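Local coordinates for putative ATP-grasp superfamily protein (Archaeoglobus fulgidus, PDB 3DF7), which is of unknown function but is a putative ATP-grasp superfamily member that probably binds ATP and a metal ion, at residues K3-E8 with E68-F73; E23-F28 with C51-P56; L87-E92 with S100-I105; E224-Y229 with I243-R248. All coordinates share one frame; numbering follows the deposited sequence.

Contact 1 (K3-E8 with E68-F73)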
loop_
_atom_site.group_PDB
_atom_site.type_symbol
_atom_site.label_atom_id
_atom_site.label_comp_id
_atom_site.label_asym_id
_atom_site.label_seq_id
_atom_site.Cartn_x
_atom_site.Cartn_y
_atom_site.Cartn_z
ATOM N N LYS A 3 17.137 4.956 -15.316
ATOM C CA LYS A 3 16.609 6.021 -14.476
ATOM C C LYS A 3 15.204 5.693 -13.983
ATOM O O LYS A 3 14.308 5.410 -14.778
ATOM C CB LYS A 3 16.570 7.335 -15.262
ATOM C CG LYS A 3 17.913 7.791 -15.827
ATOM C CD LYS A 3 18.921 8.091 -14.735
ATOM C CE LYS A 3 20.132 8.835 -15.293
ATOM N NZ LYS A 3 20.773 8.102 -16.416
ATOM N N LEU A 4 15.009 5.719 -12.671
ATOM C CA LEU A 4 13.690 5.443 -12.111
ATOM C C LEU A 4 13.092 6.706 -11.514
ATOM O O LEU A 4 13.663 7.295 -10.584
ATOM C CB LEU A 4 13.764 4.369 -11.019
ATOM C CG LEU A 4 12.445 4.177 -10.248
ATOM C CD1 LEU A 4 11.369 3.633 -11.180
ATOM C CD2 LEU A 4 12.666 3.220 -9.078
ATOM N N PHE A 5 11.960 7.141 -12.060
ATOM C CA PHE A 5 11.285 8.309 -11.514
ATOM C C PHE A 5 10.483 7.777 -10.334
ATOM O O PHE A 5 9.545 6.996 -10.517
ATOM C CB PHE A 5 10.333 8.940 -12.536
ATOM C CG PHE A 5 9.445 10.005 -11.954
ATOM C CD1 PHE A 5 9.995 11.137 -11.351
ATOM C CD2 PHE A 5 8.059 9.871 -11.985
ATOM C CE1 PHE A 5 9.178 12.119 -10.785
ATOM C CE2 PHE A 5 7.233 10.848 -11.423
ATOM C CZ PHE A 5 7.797 11.973 -10.823
ATOM N N LEU A 6 10.876 8.179 -9.128
ATOM C CA LEU A 6 10.207 7.752 -7.903
ATOM C C LEU A 6 9.403 8.921 -7.343
ATOM O O LEU A 6 9.945 10.006 -7.118
ATOM C CB LEU A 6 11.238 7.296 -6.864
ATOM C CG LEU A 6 10.664 6.791 -5.536
ATOM C CD1 LEU A 6 9.870 5.534 -5.805
ATOM C CD2 LEU A 6 11.781 6.519 -4.526
ATOM N N PHE A 7 8.116 8.690 -7.106
ATOM C CA PHE A 7 7.232 9.733 -6.598
ATOM C C PHE A 7 6.215 9.213 -5.578
ATOM O O PHE A 7 5.539 8.216 -5.821
ATOM C CB PHE A 7 6.481 10.364 -7.779
ATOM C CG PHE A 7 5.426 11.365 -7.381
ATOM C CD1 PHE A 7 5.703 12.731 -7.375
ATOM C CD2 PHE A 7 4.148 10.939 -7.017
ATOM C CE1 PHE A 7 4.720 13.654 -7.016
ATOM C CE2 PHE A 7 3.159 11.850 -6.654
ATOM C CZ PHE A 7 3.446 13.214 -6.653
ATOM N N GLU A 8 6.118 9.892 -4.437
ATOM C CA GLU A 8 5.134 9.536 -3.411
ATOM C C GLU A 8 4.398 10.843 -3.110
ATOM O O GLU A 8 5.026 11.884 -2.897
ATOM C CB GLU A 8 5.811 8.974 -2.158
ATOM C CG GLU A 8 4.831 8.433 -1.120
ATOM C CD GLU A 8 4.203 9.531 -0.288
ATOM O OE1 GLU A 8 4.957 10.421 0.159
ATOM O OE2 GLU A 8 2.970 9.504 -0.070
ATOM N N GLU A 68 9.915 12.538 -18.712
ATOM C CA GLU A 68 10.502 12.575 -20.050
ATOM C C GLU A 68 11.953 12.096 -20.069
ATOM O O GLU A 68 12.472 11.711 -21.118
ATOM C CB GLU A 68 10.443 14.000 -20.617
ATOM C CG GLU A 68 9.047 14.602 -20.676
ATOM C CD GLU A 68 9.043 16.033 -21.190
ATOM O OE1 GLU A 68 9.852 16.849 -20.700
ATOM O OE2 GLU A 68 8.222 16.346 -22.078
ATOM N N LYS A 69 12.605 12.120 -18.912
ATOM C CA LYS A 69 14.001 11.704 -18.815
ATOM C C LYS A 69 14.194 10.402 -18.036
ATOM O O LYS A 69 15.319 10.040 -17.691
ATOM C CB LYS A 69 14.819 12.813 -18.153
ATOM C CG LYS A 69 14.761 14.160 -18.875
ATOM C CD LYS A 69 15.493 14.113 -20.209
ATOM C CE LYS A 69 15.444 15.460 -20.924
ATOM N NZ LYS A 69 14.054 15.845 -21.322
ATOM N N SER A 70 13.102 9.695 -17.772
ATOM C CA SER A 70 13.171 8.447 -17.017
ATOM C C SER A 70 12.949 7.202 -17.868
ATOM O O SER A 70 12.325 7.269 -18.924
ATOM C CB SER A 70 12.142 8.480 -15.884
ATOM O OG SER A 70 12.441 9.522 -14.970
ATOM N N ASP A 71 13.469 6.068 -17.397
ATOM C CA ASP A 71 13.321 4.795 -18.097
ATOM C C ASP A 71 12.188 3.987 -17.472
ATOM O O ASP A 71 11.622 3.096 -18.100
ATOM C CB ASP A 71 14.621 3.995 -18.030
ATOM C CG ASP A 71 15.758 4.677 -18.765
ATOM O OD1 ASP A 71 15.599 4.952 -19.974
ATOM O OD2 ASP A 71 16.805 4.942 -18.137
ATOM N N ALA A 72 11.874 4.295 -16.220
ATOM C CA ALA A 72 10.793 3.615 -15.520
ATOM C C ALA A 72 10.264 4.551 -14.446
ATOM O O ALA A 72 10.888 5.571 -14.131
ATOM C CB ALA A 72 11.301 2.311 -14.889
ATOM N N PHE A 73 9.104 4.220 -13.896
ATOM C CA PHE A 73 8.537 5.047 -12.845
ATOM C C PHE A 73 7.809 4.185 -11.835
ATOM O O PHE A 73 7.416 3.052 -12.127
ATOM C CB PHE A 73 7.578 6.102 -13.430
ATOM C CG PHE A 73 6.249 5.551 -13.880
ATOM C CD1 PHE A 73 5.216 5.339 -12.965
ATOM C CD2 PHE A 73 6.027 5.245 -15.219
ATOM C CE1 PHE A 73 3.981 4.829 -13.381
ATOM C CE2 PHE A 73 4.796 4.736 -15.645
ATOM C CZ PHE A 73 3.771 4.529 -14.719
#

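Contact 2 (E23-F28 with C51-P56)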
loop_
_atom_site.group_PDB
_atom_site.type_symbol
_atom_site.label_atom_id
_atom_site.label_comp_id
_atom_site.label_asym_id
_atom_site.label_seq_id
_atom_site.Cartn_x
_atom_site.Cartn_y
_atom_site.Cartn_z
ATOM N N GLU A 23 3.204 8.230 6.957
ATOM C CA GLU A 23 3.255 6.920 6.312
ATOM C C GLU A 23 3.810 7.060 4.896
ATOM O O GLU A 23 4.645 6.264 4.467
ATOM C CB GLU A 23 1.863 6.284 6.261
ATOM C CG GLU A 23 1.358 5.797 7.613
ATOM C CD GLU A 23 0.032 5.066 7.509
ATOM O OE1 GLU A 23 -0.046 4.073 6.757
ATOM O OE2 GLU A 23 -0.931 5.490 8.178
ATOM N N GLY A 24 3.343 8.072 4.171
ATOM C CA GLY A 24 3.836 8.286 2.819
ATOM C C GLY A 24 5.330 8.575 2.819
ATOM O O GLY A 24 6.080 8.047 1.990
ATOM N N LEU A 25 5.766 9.420 3.747
ATOM C CA LEU A 25 7.177 9.769 3.851
ATOM C C LEU A 25 8.014 8.525 4.137
ATOM O O LEU A 25 9.093 8.352 3.577
ATOM C CB LEU A 25 7.389 10.801 4.961
ATOM C CG LEU A 25 8.845 11.163 5.269
ATOM C CD1 LEU A 25 9.525 11.729 4.021
ATOM C CD2 LEU A 25 8.885 12.175 6.402
ATOM N N ALA A 26 7.507 7.665 5.014
ATOM C CA ALA A 26 8.203 6.435 5.373
ATOM C C ALA A 26 8.342 5.528 4.157
ATOM O O ALA A 26 9.400 4.936 3.919
ATOM C CB ALA A 26 7.448 5.715 6.484
HETATM N N MSE A 27 7.273 5.420 3.376
HETATM C CA MSE A 27 7.317 4.585 2.189
HETATM C C MSE A 27 8.284 5.149 1.155
HETATM O O MSE A 27 9.014 4.395 0.515
HETATM C CB MSE A 27 5.924 4.438 1.566
HETATM C CG MSE A 27 5.014 3.463 2.309
HETATM SE SE MSE A 27 3.339 3.137 1.386
HETATM C CE MSE A 27 2.277 4.476 2.272
ATOM N N PHE A 28 8.281 6.468 0.974
ATOM C CA PHE A 28 9.187 7.076 -0.001
ATOM C C PHE A 28 10.638 6.831 0.408
ATOM O O PHE A 28 11.474 6.457 -0.417
ATOM C CB PHE A 28 8.951 8.586 -0.112
ATOM C CG PHE A 28 9.804 9.255 -1.158
ATOM C CD1 PHE A 28 9.430 9.238 -2.498
ATOM C CD2 PHE A 28 10.999 9.874 -0.805
ATOM C CE1 PHE A 28 10.234 9.828 -3.475
ATOM C CE2 PHE A 28 11.815 10.468 -1.776
ATOM C CZ PHE A 28 11.428 10.444 -3.114
ATOM N N CYS A 51 15.884 18.523 3.217
ATOM C CA CYS A 51 17.032 18.091 4.011
ATOM C C CYS A 51 17.162 16.580 4.179
ATOM O O CYS A 51 18.177 16.093 4.681
ATOM C CB CYS A 51 16.961 18.723 5.404
ATOM S SG CYS A 51 15.553 18.144 6.392
ATOM N N LEU A 52 16.146 15.837 3.752
ATOM C CA LEU A 52 16.144 14.388 3.921
ATOM C C LEU A 52 16.591 13.564 2.721
ATOM O O LEU A 52 16.972 12.406 2.875
ATOM C CB LEU A 52 14.741 13.923 4.331
ATOM C CG LEU A 52 14.078 14.578 5.544
ATOM C CD1 LEU A 52 12.681 13.994 5.725
ATOM C CD2 LEU A 52 14.919 14.355 6.794
ATOM N N PHE A 53 16.555 14.150 1.530
ATOM C CA PHE A 53 16.925 13.403 0.339
ATOM C C PHE A 53 17.869 14.108 -0.618
ATOM O O PHE A 53 17.859 15.333 -0.736
ATOM C CB PHE A 53 15.662 12.997 -0.419
ATOM C CG PHE A 53 14.659 12.266 0.429
ATOM C CD1 PHE A 53 13.587 12.944 1.005
ATOM C CD2 PHE A 53 14.793 10.900 0.659
ATOM C CE1 PHE A 53 12.661 12.268 1.800
ATOM C CE2 PHE A 53 13.871 10.216 1.454
ATOM C CZ PHE A 53 12.804 10.904 2.024
ATOM N N THR A 54 18.684 13.313 -1.306
ATOM C CA THR A 54 19.623 13.839 -2.279
ATOM C C THR A 54 18.923 14.003 -3.627
ATOM O O THR A 54 19.323 13.422 -4.632
ATOM C CB THR A 54 20.841 12.913 -2.421
ATOM O OG1 THR A 54 20.400 11.557 -2.551
ATOM C CG2 THR A 54 21.744 13.036 -1.188
ATOM N N LEU A 55 17.848 14.787 -3.616
ATOM C CA LEU A 55 17.069 15.079 -4.813
ATOM C C LEU A 55 16.729 16.564 -4.794
ATOM O O LEU A 55 16.724 17.195 -3.733
ATOM C CB LEU A 55 15.775 14.265 -4.824
ATOM C CG LEU A 55 15.891 12.755 -5.053
ATOM C CD1 LEU A 55 14.549 12.082 -4.778
ATOM C CD2 LEU A 55 16.340 12.499 -6.483
ATOM N N PRO A 56 16.449 17.148 -5.966
ATOM C CA PRO A 56 16.113 18.571 -5.985
ATOM C C PRO A 56 14.692 18.797 -5.486
ATOM O O PRO A 56 13.891 17.859 -5.412
ATOM C CB PRO A 56 16.268 18.937 -7.456
ATOM C CG PRO A 56 15.810 17.686 -8.144
ATOM C CD PRO A 56 16.500 16.600 -7.333
#

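Contact 3 (L87-E92 with S100-I105)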
loop_
_atom_site.group_PDB
_atom_site.type_symbol
_atom_site.label_atom_id
_atom_site.label_comp_id
_atom_site.label_asym_id
_atom_site.label_seq_id
_atom_site.Cartn_x
_atom_site.Cartn_y
_atom_site.Cartn_z
ATOM N N LEU A 87 -2.533 9.887 -11.672
ATOM C CA LEU A 87 -1.088 10.058 -11.702
ATOM C C LEU A 87 -0.436 8.943 -12.508
ATOM O O LEU A 87 0.456 9.191 -13.325
ATOM C CB LEU A 87 -0.524 10.079 -10.280
ATOM C CG LEU A 87 -0.900 11.303 -9.440
ATOM C CD1 LEU A 87 -0.443 11.099 -8.006
ATOM C CD2 LEU A 87 -0.263 12.552 -10.033
ATOM N N THR A 88 -0.892 7.714 -12.291
ATOM C CA THR A 88 -0.336 6.572 -13.004
ATOM C C THR A 88 -0.655 6.634 -14.495
ATOM O O THR A 88 0.213 6.395 -15.336
ATOM C CB THR A 88 -0.871 5.246 -12.433
ATOM O OG1 THR A 88 -0.580 5.180 -11.030
ATOM C CG2 THR A 88 -0.212 4.064 -13.135
ATOM N N LYS A 89 -1.901 6.959 -14.818
ATOM C CA LYS A 89 -2.330 7.049 -16.211
ATOM C C LYS A 89 -1.476 8.071 -16.961
ATOM O O LYS A 89 -1.134 7.878 -18.129
ATOM C CB LYS A 89 -3.805 7.449 -16.275
ATOM C CG LYS A 89 -4.410 7.401 -17.671
ATOM C CD LYS A 89 -5.882 7.775 -17.629
ATOM C CE LYS A 89 -6.499 7.758 -19.018
ATOM N NZ LYS A 89 -7.917 8.194 -18.973
ATOM N N LYS A 90 -1.133 9.156 -16.276
ATOM C CA LYS A 90 -0.312 10.212 -16.856
ATOM C C LYS A 90 1.104 9.701 -17.097
ATOM O O LYS A 90 1.680 9.915 -18.164
ATOM C CB LYS A 90 -0.278 11.423 -15.915
ATOM C CG LYS A 90 0.659 12.542 -16.355
ATOM C CD LYS A 90 0.599 13.726 -15.396
ATOM C CE LYS A 90 1.556 14.831 -15.814
ATOM N NZ LYS A 90 1.410 16.040 -14.955
ATOM N N ALA A 91 1.658 9.013 -16.105
ATOM C CA ALA A 91 3.011 8.478 -16.208
ATOM C C ALA A 91 3.159 7.394 -17.283
ATOM O O ALA A 91 4.177 7.333 -17.968
ATOM C CB ALA A 91 3.453 7.935 -14.852
ATOM N N GLU A 92 2.145 6.549 -17.432
ATOM C CA GLU A 92 2.183 5.469 -18.418
ATOM C C GLU A 92 2.536 5.942 -19.824
ATOM O O GLU A 92 3.090 5.189 -20.620
ATOM C CB GLU A 92 0.835 4.749 -18.472
ATOM C CG GLU A 92 0.455 4.030 -17.195
ATOM C CD GLU A 92 -0.881 3.331 -17.317
ATOM O OE1 GLU A 92 -1.839 3.972 -17.805
ATOM O OE2 GLU A 92 -0.976 2.150 -16.922
ATOM N N SER A 100 1.280 -1.045 -10.911
ATOM C CA SER A 100 0.107 -1.510 -11.646
ATOM C C SER A 100 -0.400 -0.537 -12.709
ATOM O O SER A 100 -0.186 0.671 -12.609
ATOM C CB SER A 100 -1.030 -1.822 -10.669
ATOM O OG SER A 100 -0.687 -2.901 -9.811
ATOM N N SER A 101 -1.078 -1.072 -13.723
ATOM C CA SER A 101 -1.622 -0.250 -14.804
ATOM C C SER A 101 -2.774 0.611 -14.297
ATOM O O SER A 101 -3.446 0.250 -13.330
ATOM C CB SER A 101 -2.133 -1.132 -15.945
ATOM O OG SER A 101 -3.358 -1.754 -15.592
ATOM N N SER A 102 -3.010 1.747 -14.948
ATOM C CA SER A 102 -4.098 2.631 -14.536
ATOM C C SER A 102 -5.429 1.894 -14.681
ATOM O O SER A 102 -6.369 2.131 -13.921
ATOM C CB SER A 102 -4.107 3.915 -15.384
ATOM O OG SER A 102 -4.300 3.635 -16.758
ATOM N N ARG A 103 -5.499 0.994 -15.658
ATOM C CA ARG A 103 -6.707 0.207 -15.896
ATOM C C ARG A 103 -7.064 -0.593 -14.634
ATOM O O ARG A 103 -8.205 -0.581 -14.173
ATOM C CB ARG A 103 -6.473 -0.750 -17.075
ATOM C CG ARG A 103 -7.681 -1.583 -17.470
ATOM C CD ARG A 103 -7.405 -2.458 -18.701
ATOM N NE ARG A 103 -6.818 -3.766 -18.390
ATOM C CZ ARG A 103 -5.546 -3.979 -18.060
ATOM N NH1 ARG A 103 -4.686 -2.971 -17.984
ATOM N NH2 ARG A 103 -5.126 -5.216 -17.819
ATOM N N ALA A 104 -6.074 -1.286 -14.083
ATOM C CA ALA A 104 -6.272 -2.085 -12.877
ATOM C C ALA A 104 -6.558 -1.202 -11.660
ATOM O O ALA A 104 -7.400 -1.534 -10.824
ATOM C CB ALA A 104 -5.042 -2.939 -12.624
ATOM N N ILE A 105 -5.858 -0.075 -11.572
ATOM C CA ILE A 105 -6.029 0.850 -10.456
ATOM C C ILE A 105 -7.424 1.469 -10.436
ATOM O O ILE A 105 -7.961 1.765 -9.370
ATOM C CB ILE A 105 -4.935 1.956 -10.500
ATOM C CG1 ILE A 105 -3.563 1.310 -10.249
ATOM C CG2 ILE A 105 -5.219 3.045 -9.460
ATOM C CD1 ILE A 105 -2.368 2.252 -10.417
HETATM O O HOH W 1 -3.807 0.820 -18.164
#

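Contact 4 (E224-Y229 with I243-R248)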
loop_
_atom_site.group_PDB
_atom_site.type_symbol
_atom_site.label_atom_id
_atom_site.label_comp_id
_atom_site.label_asym_id
_atom_site.label_seq_id
_atom_site.Cartn_x
_atom_site.Cartn_y
_atom_site.Cartn_z
ATOM N N GLU A 224 -6.810 -7.926 -14.153
ATOM C CA GLU A 224 -5.792 -7.766 -15.186
ATOM C C GLU A 224 -5.164 -6.384 -15.056
ATOM O O GLU A 224 -5.864 -5.400 -14.832
ATOM C CB GLU A 224 -6.410 -7.915 -16.578
ATOM C CG GLU A 224 -6.842 -9.328 -16.922
ATOM C CD GLU A 224 -7.827 -9.905 -15.919
ATOM O OE1 GLU A 224 -8.825 -9.219 -15.597
ATOM O OE2 GLU A 224 -7.605 -11.046 -15.456
ATOM N N GLY A 225 -3.844 -6.314 -15.184
ATOM C CA GLY A 225 -3.174 -5.032 -15.078
ATOM C C GLY A 225 -2.337 -4.867 -13.823
ATOM O O GLY A 225 -1.433 -4.039 -13.789
ATOM N N LEU A 226 -2.637 -5.634 -12.779
ATOM C CA LEU A 226 -1.850 -5.525 -11.558
ATOM C C LEU A 226 -0.442 -5.933 -11.939
ATOM O O LEU A 226 -0.249 -6.842 -12.739
ATOM C CB LEU A 226 -2.394 -6.443 -10.461
ATOM C CG LEU A 226 -3.746 -5.998 -9.904
ATOM C CD1 LEU A 226 -4.204 -6.968 -8.831
ATOM C CD2 LEU A 226 -3.614 -4.586 -9.325
ATOM N N ASN A 227 0.541 -5.254 -11.371
ATOM C CA ASN A 227 1.929 -5.532 -11.687
ATOM C C ASN A 227 2.825 -4.963 -10.601
ATOM O O ASN A 227 2.546 -3.895 -10.064
ATOM C CB ASN A 227 2.273 -4.903 -13.041
ATOM C CG ASN A 227 3.752 -4.983 -13.366
ATOM O OD1 ASN A 227 4.465 -3.973 -13.347
ATOM N ND2 ASN A 227 4.222 -6.184 -13.668
ATOM N N GLY A 228 3.895 -5.683 -10.280
ATOM C CA GLY A 228 4.818 -5.222 -9.258
ATOM C C GLY A 228 4.299 -5.508 -7.864
ATOM O O GLY A 228 3.634 -6.518 -7.635
ATOM N N TYR A 229 4.594 -4.614 -6.926
ATOM C CA TYR A 229 4.140 -4.796 -5.556
ATOM C C TYR A 229 2.663 -4.455 -5.410
ATOM O O TYR A 229 2.218 -3.372 -5.792
ATOM C CB TYR A 229 4.950 -3.917 -4.596
ATOM C CG TYR A 229 4.504 -4.028 -3.155
ATOM C CD1 TYR A 229 5.190 -4.841 -2.251
ATOM C CD2 TYR A 229 3.390 -3.324 -2.696
ATOM C CE1 TYR A 229 4.779 -4.945 -0.924
ATOM C CE2 TYR A 229 2.970 -3.423 -1.375
ATOM C CZ TYR A 229 3.671 -4.233 -0.496
ATOM O OH TYR A 229 3.270 -4.317 0.818
ATOM N N ILE A 243 -10.764 -7.912 1.730
ATOM C CA ILE A 243 -11.379 -6.616 1.986
ATOM C C ILE A 243 -10.963 -5.509 1.021
ATOM O O ILE A 243 -11.780 -4.674 0.625
ATOM C CB ILE A 243 -11.023 -6.129 3.410
ATOM C CG1 ILE A 243 -11.217 -7.266 4.420
ATOM C CG2 ILE A 243 -11.882 -4.920 3.777
ATOM C CD1 ILE A 243 -12.637 -7.784 4.503
ATOM N N GLU A 244 -9.690 -5.495 0.647
ATOM C CA GLU A 244 -9.200 -4.436 -0.216
ATOM C C GLU A 244 -7.930 -4.832 -0.951
ATOM O O GLU A 244 -7.196 -5.716 -0.514
ATOM C CB GLU A 244 -8.942 -3.196 0.655
ATOM C CG GLU A 244 -8.317 -2.005 -0.040
ATOM C CD GLU A 244 -8.223 -0.796 0.876
ATOM O OE1 GLU A 244 -9.266 -0.386 1.428
ATOM O OE2 GLU A 244 -7.108 -0.254 1.043
ATOM N N ILE A 245 -7.687 -4.181 -2.082
ATOM C CA ILE A 245 -6.485 -4.431 -2.859
ATOM C C ILE A 245 -5.814 -3.094 -3.120
ATOM O O ILE A 245 -6.389 -2.223 -3.772
ATOM C CB ILE A 245 -6.786 -5.103 -4.218
ATOM C CG1 ILE A 245 -7.305 -6.526 -3.998
ATOM C CG2 ILE A 245 -5.519 -5.132 -5.068
ATOM C CD1 ILE A 245 -7.615 -7.268 -5.293
ATOM N N ASN A 246 -4.607 -2.927 -2.589
ATOM C CA ASN A 246 -3.856 -1.696 -2.788
ATOM C C ASN A 246 -2.832 -1.960 -3.878
ATOM O O ASN A 246 -1.845 -2.664 -3.656
ATOM C CB ASN A 246 -3.156 -1.284 -1.492
ATOM C CG ASN A 246 -4.136 -0.962 -0.383
ATOM O OD1 ASN A 246 -4.885 0.015 -0.462
ATOM N ND2 ASN A 246 -4.143 -1.786 0.655
ATOM N N ALA A 247 -3.091 -1.419 -5.065
ATOM C CA ALA A 247 -2.197 -1.604 -6.201
ATOM C C ALA A 247 -1.093 -0.557 -6.123
ATOM O O ALA A 247 -0.945 0.272 -7.015
ATOM C CB ALA A 247 -2.975 -1.464 -7.508
ATOM N N ARG A 248 -0.322 -0.619 -5.043
ATOM C CA ARG A 248 0.763 0.322 -4.787
ATOM C C ARG A 248 1.476 -0.152 -3.533
ATOM O O ARG A 248 0.977 -1.022 -2.823
ATOM C CB ARG A 248 0.191 1.711 -4.496
ATOM C CG ARG A 248 -0.795 1.698 -3.321
ATOM C CD ARG A 248 -1.125 3.096 -2.812
ATOM N NE ARG A 248 -2.200 3.087 -1.816
ATOM C CZ ARG A 248 -2.051 2.791 -0.528
ATOM N NH1 ARG A 248 -0.859 2.469 -0.039
ATOM N NH2 ARG A 248 -3.101 2.825 0.280
#

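Contact 1 (K3-E8 with E68-F73)
K3-F5 and A72-F73 pair as neighbouring parallel strands, with L4 bridged to A72 and F5 to F73. F5 N donates to A72 O at 2.8 Å in a nearly straight bond. At the start of the pairing K3 O takes two donors, D71 N at 2.8 Å and A72 N at 3.0 Å. The A72 bond runs close to the line of the carbonyl, while D71 N comes in from an angle of 140° at the oxygen. D71 also answers with its side chain. D71 CG lies anti to the D71 carbonyl carbon (chi1 -65°), and this brings D71 OD2 to K3 N at 2.8 Å. The bond is almost straight and uses the anti lone pair of OD2. The lysine side chain starts beside this carboxylate, but K3 NZ ends 5.4 Å from D71 OD2, too far for a salt bridge, with a long, weak ion pair to E40. On one face of the sheet the L4 methyl CD1 lies over the A72 peptide and meets A72 CB at 3.9 Å. On the other face F5 and F73 cross, and F73 CB sits at the edge of the F5 ring. S70 OG lies against F5 CB at 3.3 Å, while its own hydrogen bonds go to Y66 O and T42 OG1. Helix 63-67 covers F5 and F73, and L4 packs on F35 of helix 18-35. This is the middle of a four-stranded parallel sheet layered by helices. K3 O is gripped by two donors and K3 N by the D71 carboxylate, which satisfies the first strand residue before regular pairing begins.

Contact 2 (E23-F28 with C51-P56)
F28 and F53 meet in a T-shaped stack. The edge of F28 points into the face of F53, with the planes at 90° and the centroids 4.9 Å apart. F28 CE2 stands over the centre of the F53 ring, 3.7 Å above its plane. The neighbouring atom F28 CD2 comes closest, 3.5 Å from F53 CZ. No hydrogen bond joins the two segments. F28 extends from its helix with CG anti to the backbone N (chi1 -177°), which carries the ring out to the loop. F53 reaches back from the loop 51-56, and the two side chains cross at a slant. L25 lies one turn earlier on the same helix. Its methyl CD1 sits in the plane of the F53 ring, at the edge, 3.9 Å from F53 CE1. Within the two segments, F28 thus lies over a face of F53 and L25 at its rim.

The helix is 18-35, which flanks the parallel sheet of the N-terminal region. The loop follows strand 40-42 and folds back over this helix. Were F53 an alanine, the edge of F28 and the L25 methyl would probably lose the ring they share. T11 of helix 9-12 touches all three of L25, F28 and F53, and K29 also lies against F53.

L55 comes to F28 from the opposite direction. L55 CD1 rests in the plane of the F28 ring, at its edge, 3.9 Å from F28 CZ. L52 adds a looser touch, its CD1 4.2 Å from L25 CD1.

Contact 3 (L87-E92 with S100-I105)
The start of helix 102-108 is held by E92, the last residue of segment 87-92. S102 N donates to E92 OE2 at 2.9 Å, and S102 OG donates to E92 OE1 at 2.7 Å. One carboxylate thus grips the backbone and the hydroxyl of a single residue. The hydroxyl meets OE1 on its syn side, 33° out of the carboxylate plane. The backbone N approaches OE2 from above that plane. The glutamate chain is extended beyond CG (chi2 -180°), which lets it reach across to S102.

S101 is the N-cap of helix 102-108. Its OG accepts from A104 N at 3.1 Å, while E92 takes the N-H of S102 from outside. A negative carboxylate at this helix start is likely to be favoured by the helix dipole. Both helices belong to the N-terminal, pre-ATP-grasp-like region, where L87 and A91 of helix 83-92 pack on strand 72-76. If E92 were replaced by an alanine, S102 N and S102 OG would probably both lack this acceptor. A water that accepts from R103 N also makes a weak bond to E92 OE2.

Deeper in, T88 lies over the incoming chain. Its CG2 is 3.4 Å from S100 O, and I105 CD1 packs against T88 CB and CG2. T88 OG1 is hydrogen-bonded to L84 O within its own helix. K89 CB rests on S102 CB at 3.7 Å, and its long chain then leads away.

Contact 4 (E224-Y229 with I243-R248)
L226 and A247 meet methyl to methyl, L226 CD2 3.7 Å from A247 CB. The leucine has CG anti to its carbonyl carbon (chi1 -70°), which swings the branched end across to the second segment. Its other methyl, CD1, makes a looser approach to I245 CG2 at 4.4 Å. The two branches of L226 thus divide between two residues of 243-248.

Y229 meets the same segment quite differently. Its ring presents an edge, not a face, to the backbone of R248. R248 O lies in the ring plane, 3.3 Å from Y229 CD2 and 3.4 Å from Y229 CE2. The ring C-H groups, slightly positive, thus point to a carbonyl oxygen. The hydroxyl beyond is hydrogen-bonded to T250 OG1 and S173 OG. These bonds at the far end probably limit the tilt of the ring.

The R248 side chain leads away from Y229. Its NE forms a salt bridge with E79 OE1, and a bound acetate, probably from the crystallisation liquor, lies about 4 Å from the side chain. A247 is the centre of an inverse gamma turn, closed by a weak bond from R248 N to N246 O. The chain bends here as it leaves the strand.

Strands 228-236 and 240-246 form a beta hairpin at one side of the large antiparallel sheet of the ATP-grasp region. The contact lies at its open end, away from the turn. I105 and T108 of helix 102-108 lie on A247, and L114 and L118 of helix 111-118 pack on I245.

Contacts 1 and 4 are buried, while contacts 2 and 3 are only partly so. Contact 1 alone pairs strands by backbone hydrogen bonds. Contact 4 joins two segments of a hairpin without any, through methyl groups and a ring edge. Contact 2 is purely apolar and reaches the surface. In contact 3 a carboxylate takes both cross-segment hydrogen bonds, at a helix start. Contacts 1, 2 and 3 build one region: F28 of contact 2 touches L6 and E8, and F73 of contact 1 packs on A91 of segment 87-92. Contact 3 leads on to contact 4 through probable hydrogen bonds of S101 with G225 and S100 with N227, joining the N-terminal region to the ATP-grasp region.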